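Local atomic coordinates of hypothetical protein (Pseudomonas aeruginosa, PDB entry 2H9F), a protein that probably isomerises methylaconitate, as a member of the PrpF family of methylaconitate isomerases. Residues K77-Y89 / E134-I146. Numbering follows the deposited sequence.
Sequences KSSQPGHDVDYLY and EVRIWQANIGKTI. With SO4 (sulfate ion), chain E.
Q80 lies flat on W138, its CG 3.8 Å from the centroid of the six-membered ring and its amide plane only 15° from the indole's. CG anti to the backbone N (chi1 -171°) and a bend at the next torsion allow this. G143 backs the other face. In the type II turn Q80-H83, G82 donates its N-H to a bound sulfate, while the G82-H83 peptide lies over one face of the R136 guanidinium. H83 receives the edge of W138 on its imidazole face, a T-shaped pair with planes at 67°; its NE2 shares a 2.6 Å hydrogen bond with T145 OG1 while ND1 bonds to P81 O, and the two bonds fix the ring's rotation. R136 grips D84 side-on in a salt bridge, NH2 to OD1 at 2.9 Å and NE to OD2 at 3.0 Å; both oxygens lie in the guanidinium plane, yet the nitrogens approach from above the carboxylate plane. The anti lone pair of OD2 takes the backbone N of R136 (2.8 Å). From V85 on, strands 85-92 and 131-139 pair in parallel, V85 O accepting from W138 N, Y87 N donating to W138 O and Y87 O accepting from A140 N. On one face V85 and Y87 pack on I137, beneath helix 106-118; Q139 NE2 stands over the Y87 ring, whose OH bonds to C105 O. Beyond, N141 OD1 takes Y89 N (2.9 Å) and Q139 NE2, and ND2 gives Y89 O a weak bond, much as a further peptide would. Polar side chains thus bracket a short parallel pairing, R136 probably stabilising the buried D84 carboxylate as an anion.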
ATOM      1  N   LYS A  77      21.166  20.744  -6.225  1.00 33.15           N
ATOM      2  CA  LYS A  77      22.593  20.952  -6.242  1.00 35.48           C
ATOM      3  C   LYS A  77      23.010  21.524  -4.904  1.00 35.48           C
ATOM      4  O   LYS A  77      22.405  22.465  -4.395  1.00 32.80           O
ATOM      5  CB  LYS A  77      22.993  21.890  -7.390  1.00 36.35           C
ATOM      6  CG  LYS A  77      22.840  21.217  -8.787  1.00 39.99           C
ATOM      7  CD  LYS A  77      23.600  21.942  -9.945  1.00 43.16           C
ATOM      8  CE  LYS A  77      25.126  21.646  -9.917  1.00 49.72           C
ATOM      9  NZ  LYS A  77      25.509  20.319 -10.501  1.00 45.65           N
ATOM     10  N   SER A  78      24.042  20.942  -4.317  1.00 35.42           N
ATOM     11  CA  SER A  78      24.460  21.341  -3.003  1.00 34.03           C
ATOM     12  C   SER A  78      25.162  22.682  -2.977  1.00 39.19           C
ATOM     13  O   SER A  78      25.984  22.988  -3.837  1.00 37.69           O
ATOM     14  CB  SER A  78      25.418  20.320  -2.462  1.00 37.19           C
ATOM     15  OG  SER A  78      25.683  20.592  -1.120  1.00 30.68           O
ATOM     16  N   SER A  79      24.870  23.438  -1.930  1.00 40.74           N
ATOM     17  CA  SER A  79      25.606  24.663  -1.592  1.00 47.01           C
ATOM     18  C   SER A  79      26.800  24.328  -0.701  1.00 46.73           C
ATOM     19  O   SER A  79      27.709  25.136  -0.512  1.00 50.04           O
ATOM     20  CB  SER A  79      24.652  25.572  -0.806  1.00 49.79           C
ATOM     21  OG  SER A  79      23.761  24.728  -0.037  1.00 52.40           O
ATOM     22  N   GLN A  80      26.785  23.113  -0.167  1.00 44.90           N
ATOM     23  CA  GLN A  80      27.733  22.680   0.820  1.00 43.14           C
ATOM     24  C   GLN A  80      29.058  22.248   0.126  1.00 41.25           C
ATOM     25  O   GLN A  80      29.064  21.416  -0.763  1.00 39.21           O
ATOM     26  CB  GLN A  80      27.047  21.576   1.631  1.00 43.82           C
ATOM     27  CG  GLN A  80      27.760  21.109   2.859  1.00 49.59           C
ATOM     28  CD  GLN A  80      27.890  22.172   3.940  1.00 54.96           C
ATOM     29  OE1 GLN A  80      26.996  23.025   4.124  1.00 51.31           O
ATOM     30  NE2 GLN A  80      29.019  22.116   4.674  1.00 50.46           N
ATOM     31  N   PRO A  81      30.189  22.876   0.488  1.00 40.22           N
ATOM     32  CA  PRO A  81      31.448  22.505  -0.155  1.00 38.74           C
ATOM     33  C   PRO A  81      31.716  21.023  -0.086  1.00 35.28           C
ATOM     34  O   PRO A  81      31.489  20.412   0.957  1.00 37.46           O
ATOM     35  CB  PRO A  81      32.497  23.247   0.665  1.00 37.45           C
ATOM     36  CG  PRO A  81      31.780  24.377   1.210  1.00 41.96           C
ATOM     37  CD  PRO A  81      30.377  23.956   1.461  1.00 39.34           C
ATOM     38  N   GLY A  82      32.196  20.462  -1.187  1.00 31.73           N
ATOM     39  CA  GLY A  82      32.528  19.048  -1.256  1.00 30.39           C
ATOM     40  C   GLY A  82      31.355  18.108  -1.361  1.00 31.20           C
ATOM     41  O   GLY A  82      31.466  16.916  -1.068  1.00 30.74           O
ATOM     42  N   HIS A  83      30.223  18.621  -1.822  1.00 31.40           N
ATOM     43  CA  HIS A  83      29.045  17.803  -1.988  1.00 31.27           C
ATOM     44  C   HIS A  83      28.405  18.072  -3.335  1.00 28.77           C
ATOM     45  O   HIS A  83      28.491  19.158  -3.864  1.00 25.65           O
ATOM     46  CB  HIS A  83      28.073  18.100  -0.836  1.00 32.03           C
ATOM     47  CG  HIS A  83      28.553  17.611   0.500  1.00 31.88           C
ATOM     48  ND1 HIS A  83      29.352  18.370   1.336  1.00 29.49           N
ATOM     49  CD2 HIS A  83      28.363  16.426   1.133  1.00 28.68           C
ATOM     50  CE1 HIS A  83      29.632  17.662   2.422  1.00 27.53           C
ATOM     51  NE2 HIS A  83      29.024  16.491   2.334  1.00 32.05           N
ATOM     52  N   ASP A  84      27.777  17.050  -3.884  1.00 28.76           N
ATOM     53  CA  ASP A  84      27.044  17.147  -5.135  1.00 30.34           C
ATOM     54  C   ASP A  84      25.593  17.569  -4.961  1.00 29.62           C
ATOM     55  O   ASP A  84      25.112  18.383  -5.741  1.00 32.12           O
ATOM     56  CB  ASP A  84      27.092  15.800  -5.862  1.00 28.97           C
ATOM     57  CG  ASP A  84      28.509  15.417  -6.207  1.00 33.94           C
ATOM     58  OD1 ASP A  84      29.161  16.219  -6.926  1.00 30.66           O
ATOM     59  OD2 ASP A  84      28.981  14.391  -5.684  1.00 27.48           O
ATOM     60  N   VAL A  85      24.886  16.984  -3.993  1.00 27.80           N
ATOM     61  CA  VAL A  85      23.466  17.260  -3.821  1.00 28.46           C
ATOM     62  C   VAL A  85      23.100  17.461  -2.373  1.00 29.24           C
ATOM     63  O   VAL A  85      23.696  16.857  -1.491  1.00 29.81           O
ATOM     64  CB  VAL A  85      22.607  16.123  -4.398  1.00 31.59           C
ATOM     65  CG1 VAL A  85      22.774  16.078  -5.970  1.00 29.27           C
ATOM     66  CG2 VAL A  85      22.936  14.769  -3.713  1.00 27.71           C
ATOM     67  N   ASP A  86      22.123  18.329  -2.128  1.00 30.09           N
ATOM     68  CA  ASP A  86      21.434  18.365  -0.850  1.00 29.30           C
ATOM     69  C   ASP A  86      20.205  17.472  -0.923  1.00 30.81           C
ATOM     70  O   ASP A  86      19.450  17.517  -1.889  1.00 32.35           O
ATOM     71  CB  ASP A  86      21.006  19.777  -0.484  1.00 30.52           C
ATOM     72  CG  ASP A  86      22.159  20.682  -0.200  1.00 31.63           C
ATOM     73  OD1 ASP A  86      23.282  20.170  -0.010  1.00 38.94           O
ATOM     74  OD2 ASP A  86      21.961  21.923  -0.164  1.00 42.96           O
ATOM     75  N   TYR A  87      19.999  16.692   0.131  1.00 31.83           N
ATOM     76  CA  TYR A  87      18.992  15.660   0.199  1.00 30.91           C
ATOM     77  C   TYR A  87      18.123  15.919   1.396  1.00 32.01           C
ATOM     78  O   TYR A  87      18.581  15.947   2.526  1.00 33.95           O
ATOM     79  CB  TYR A  87      19.690  14.305   0.272  1.00 34.43           C
ATOM     80  CG  TYR A  87      18.910  13.151   0.839  1.00 32.73           C
ATOM     81  CD1 TYR A  87      17.624  12.906   0.443  1.00 31.75           C
ATOM     82  CD2 TYR A  87      19.488  12.280   1.751  1.00 33.50           C
ATOM     83  CE1 TYR A  87      16.929  11.824   0.950  1.00 32.22           C
ATOM     84  CE2 TYR A  87      18.789  11.204   2.285  1.00 29.50           C
ATOM     85  CZ  TYR A  87      17.509  10.986   1.885  1.00 32.71           C
ATOM     86  OH  TYR A  87      16.786   9.912   2.375  1.00 36.45           O
ATOM     87  N   LEU A  88      16.852  16.163   1.122  1.00 31.83           N
ATOM     88  CA  LEU A  88      15.857  16.465   2.135  1.00 32.80           C
ATOM     89  C   LEU A  88      14.756  15.422   2.059  1.00 34.37           C
ATOM     90  O   LEU A  88      14.251  15.149   0.980  1.00 32.38           O
ATOM     91  CB  LEU A  88      15.277  17.849   1.856  1.00 36.27           C
ATOM     92  CG  LEU A  88      14.838  18.740   3.011  1.00 39.72           C
ATOM     93  CD1 LEU A  88      15.915  18.928   4.053  1.00 40.51           C
ATOM     94  CD2 LEU A  88      14.373  20.090   2.424  1.00 38.29           C
ATOM     95  N   TYR A  89      14.369  14.861   3.202  1.00 33.88           N
ATOM     96  CA  TYR A  89      13.401  13.788   3.261  1.00 33.91           C
ATOM     97  C   TYR A  89      12.238  14.184   4.191  1.00 33.92           C
ATOM     98  O   TYR A  89      12.446  14.694   5.306  1.00 33.16           O
ATOM     99  CB  TYR A  89      14.143  12.538   3.694  1.00 39.99           C
ATOM    100  CG  TYR A  89      13.358  11.592   4.515  1.00 43.88           C
ATOM    101  CD1 TYR A  89      12.273  10.915   3.976  1.00 47.66           C
ATOM    102  CD2 TYR A  89      13.705  11.349   5.836  1.00 46.23           C
ATOM    103  CE1 TYR A  89      11.530  10.014   4.751  1.00 49.84           C
ATOM    104  CE2 TYR A  89      12.976  10.469   6.622  1.00 45.93           C
ATOM    105  CZ  TYR A  89      11.892   9.805   6.079  1.00 51.18           C
ATOM    106  OH  TYR A  89      11.175   8.915   6.860  1.00 55.93           O
ATOM    107  N   GLU A 134      30.863   8.472  -7.652  1.00 31.03           N
ATOM    108  CA  GLU A 134      30.823   8.788  -6.248  1.00 31.95           C
ATOM    109  C   GLU A 134      29.913   9.977  -6.031  1.00 30.54           C
ATOM    110  O   GLU A 134      30.315  11.137  -6.212  1.00 29.95           O
ATOM    111  CB  GLU A 134      32.242   9.097  -5.790  1.00 33.38           C
ATOM    112  CG  GLU A 134      32.425   9.373  -4.316  1.00 38.43           C
ATOM    113  CD  GLU A 134      33.863   9.798  -3.980  1.00 41.18           C
ATOM    114  OE1 GLU A 134      34.168  10.996  -4.138  1.00 45.95           O
ATOM    115  OE2 GLU A 134      34.661   8.914  -3.581  1.00 53.56           O
ATOM    116  N   VAL A 135      28.676   9.706  -5.633  1.00 30.05           N
ATOM    117  CA  VAL A 135      27.742  10.786  -5.403  1.00 28.96           C
ATOM    118  C   VAL A 135      27.892  11.253  -3.957  1.00 28.39           C
ATOM    119  O   VAL A 135      27.679  10.489  -3.041  1.00 30.06           O
ATOM    120  CB  VAL A 135      26.285  10.376  -5.688  1.00 29.14           C
ATOM    121  CG1 VAL A 135      25.374  11.565  -5.480  1.00 25.97           C
ATOM    122  CG2 VAL A 135      26.137   9.815  -7.091  1.00 27.75           C
ATOM    123  N   ARG A 136      28.265  12.508  -3.759  1.00 27.17           N
ATOM    124  CA  ARG A 136      28.467  13.048  -2.419  1.00 26.80           C
ATOM    125  C   ARG A 136      27.200  13.772  -1.936  1.00 30.49           C
ATOM    126  O   ARG A 136      26.883  14.871  -2.415  1.00 30.80           O
ATOM    127  CB  ARG A 136      29.643  14.011  -2.441  1.00 27.61           C
ATOM    128  CG  ARG A 136      30.954  13.372  -2.965  1.00 26.37           C
ATOM    129  CD  ARG A 136      32.012  14.447  -3.280  1.00 26.79           C
ATOM    130  NE  ARG A 136      31.577  15.310  -4.380  1.00 28.43           N
ATOM    131  CZ  ARG A 136      32.133  16.467  -4.716  1.00 31.96           C
ATOM    132  NH1 ARG A 136      33.184  16.941  -4.067  1.00 32.14           N
ATOM    133  NH2 ARG A 136      31.639  17.159  -5.726  1.00 33.79           N
ATOM    134  N   ILE A 137      26.497  13.162  -0.967  1.00 31.02           N
ATOM    135  CA  ILE A 137      25.165  13.613  -0.529  1.00 28.71           C
ATOM    136  C   ILE A 137      25.273  14.347   0.785  1.00 30.49           C
ATOM    137  O   ILE A 137      25.871  13.842   1.733  1.00 32.06           O
ATOM    138  CB  ILE A 137      24.203  12.440  -0.349  1.00 29.05           C
ATOM    139  CG1 ILE A 137      24.100  11.643  -1.654  1.00 29.25           C
ATOM    140  CG2 ILE A 137      22.815  12.953   0.120  1.00 29.06           C
ATOM    141  CD1 ILE A 137      23.516  10.214  -1.517  1.00 24.80           C
ATOM    142  N   TRP A 138      24.756  15.571   0.830  1.00 30.50           N
ATOM    143  CA  TRP A 138      24.602  16.282   2.090  1.00 30.19           C
ATOM    144  C   TRP A 138      23.201  15.996   2.582  1.00 32.87           C
ATOM    145  O   TRP A 138      22.253  16.442   1.978  1.00 31.29           O
ATOM    146  CB  TRP A 138      24.761  17.751   1.869  1.00 30.81           C
ATOM    147  CG  TRP A 138      24.633  18.561   3.088  1.00 37.06           C
ATOM    148  CD1 TRP A 138      23.685  19.506   3.343  1.00 38.90           C
ATOM    149  CD2 TRP A 138      25.506  18.550   4.221  1.00 35.49           C
ATOM    150  NE1 TRP A 138      23.905  20.076   4.564  1.00 39.73           N
ATOM    151  CE2 TRP A 138      25.023  19.514   5.125  1.00 42.26           C
ATOM    152  CE3 TRP A 138      26.649  17.827   4.554  1.00 38.03           C
ATOM    153  CZ2 TRP A 138      25.644  19.773   6.356  1.00 40.01           C
ATOM    154  CZ3 TRP A 138      27.262  18.079   5.776  1.00 39.38           C
ATOM    155  CH2 TRP A 138      26.758  19.050   6.660  1.00 39.80           C
ATOM    156  N   GLN A 139      23.089  15.182   3.628  1.00 35.12           N
ATOM    157  CA  GLN A 139      21.820  14.875   4.260  1.00 36.13           C
ATOM    158  C   GLN A 139      21.474  16.160   4.988  1.00 36.84           C
ATOM    159  O   GLN A 139      22.039  16.487   6.021  1.00 34.22           O
ATOM    160  CB  GLN A 139      21.949  13.668   5.198  1.00 36.64           C
ATOM    161  CG  GLN A 139      20.739  12.786   5.287  1.00 44.77           C
ATOM    162  CD  GLN A 139      19.508  13.573   5.696  1.00 54.37           C
ATOM    163  OE1 GLN A 139      19.577  14.340   6.656  1.00 59.45           O
ATOM    164  NE2 GLN A 139      18.364  13.388   4.970  1.00 53.00           N
ATOM    165  N   ALA A 140      20.544  16.901   4.382  1.00 40.76           N
ATOM    166  CA  ALA A 140      20.152  18.238   4.837  1.00 43.01           C
ATOM    167  C   ALA A 140      19.285  18.203   6.110  1.00 44.02           C
ATOM    168  O   ALA A 140      19.294  19.160   6.865  1.00 41.83           O
ATOM    169  CB  ALA A 140      19.438  19.000   3.698  1.00 39.77           C
ATOM    170  N   ASN A 141      18.579  17.095   6.357  1.00 44.64           N
ATOM    171  CA  ASN A 141      17.750  16.966   7.581  1.00 46.90           C
ATOM    172  C   ASN A 141      18.602  16.965   8.801  1.00 47.57           C
ATOM    173  O   ASN A 141      18.342  17.733   9.713  1.00 51.42           O
ATOM    174  CB  ASN A 141      16.850  15.703   7.565  1.00 46.99           C
ATOM    175  CG  ASN A 141      15.933  15.637   6.292  1.00 50.21           C
ATOM    176  OD1 ASN A 141      16.394  15.243   5.221  1.00 51.97           O
ATOM    177  ND2 ASN A 141      14.673  16.054   6.419  1.00 40.63           N
ATOM    178  N   ILE A 142      19.655  16.147   8.805  1.00 47.81           N
ATOM    179  CA  ILE A 142      20.565  16.042   9.984  1.00 47.30           C
ATOM    180  C   ILE A 142      21.979  16.651   9.864  1.00 46.28           C
ATOM    181  O   ILE A 142      22.707  16.651  10.857  1.00 47.12           O
ATOM    182  CB  ILE A 142      20.688  14.548  10.450  1.00 49.24           C
ATOM    183  CG1 ILE A 142      21.616  13.747   9.513  1.00 49.23           C
ATOM    184  CG2 ILE A 142      19.269  13.898  10.545  1.00 49.09           C
ATOM    185  CD1 ILE A 142      21.275  12.269   9.359  1.00 48.20           C
ATOM    186  N   GLY A 143      22.387  17.144   8.683  1.00 43.00           N
ATOM    187  CA  GLY A 143      23.723  17.789   8.530  1.00 40.95           C
ATOM    188  C   GLY A 143      24.924  16.835   8.489  1.00 38.76           C
ATOM    189  O   GLY A 143      25.921  17.054   9.143  1.00 37.69           O
ATOM    190  N   LYS A 144      24.832  15.788   7.672  1.00 34.52           N
ATOM    191  CA  LYS A 144      25.829  14.719   7.611  1.00 32.52           C
ATOM    192  C   LYS A 144      26.041  14.288   6.163  1.00 29.61           C
ATOM    193  O   LYS A 144      25.141  14.373   5.360  1.00 28.80           O
ATOM    194  CB  LYS A 144      25.302  13.504   8.382  1.00 32.70           C
ATOM    195  CG  LYS A 144      25.171  13.688   9.905  1.00 35.03           C
ATOM    196  CD  LYS A 144      26.519  13.657  10.564  1.00 37.37           C
ATOM    197  CE  LYS A 144      26.423  13.242  12.023  1.00 40.77           C
ATOM    198  NZ  LYS A 144      27.771  13.428  12.668  1.00 42.07           N
ATOM    199  N   THR A 145      27.222  13.776   5.861  1.00 29.34           N
ATOM    200  CA  THR A 145      27.582  13.309   4.536  1.00 28.28           C
ATOM    201  C   THR A 145      27.305  11.828   4.385  1.00 28.98           C
ATOM    202  O   THR A 145      27.595  11.001   5.273  1.00 30.48           O
ATOM    203  CB  THR A 145      29.065  13.573   4.295  1.00 30.86           C
ATOM    204  OG1 THR A 145      29.288  14.980   4.415  1.00 30.04           O
ATOM    205  CG2 THR A 145      29.535  13.067   2.900  1.00 25.49           C
ATOM    206  N   ILE A 146      26.745  11.497   3.232  1.00 29.20           N
ATOM    207  CA  ILE A 146      26.585  10.151   2.785  1.00 26.33           C
ATOM    208  C   ILE A 146      27.235  10.100   1.390  1.00 29.57           C
ATOM    209  O   ILE A 146      27.003  10.984   0.564  1.00 29.48           O
ATOM    210  CB  ILE A 146      25.099   9.740   2.636  1.00 29.64           C
ATOM    211  CG1 ILE A 146      24.306  10.023   3.908  1.00 28.99           C
ATOM    212  CG2 ILE A 146      24.975   8.257   2.227  1.00 22.75           C
ATOM    213  CD1 ILE A 146      22.786   9.840   3.717  1.00 28.33           C
TER
HETATM  214  S   SO4 E 399      32.980  22.881  -3.937  1.00 73.62           S
HETATM  215  O1  SO4 E 399      32.781  23.890  -2.876  1.00 67.86           O
HETATM  216  O2  SO4 E 399      32.162  23.212  -5.100  1.00 75.18           O
HETATM  217  O3  SO4 E 399      34.389  22.888  -4.350  1.00 69.34           O
HETATM  218  O4  SO4 E 399      32.608  21.530  -3.496  1.00 69.71           O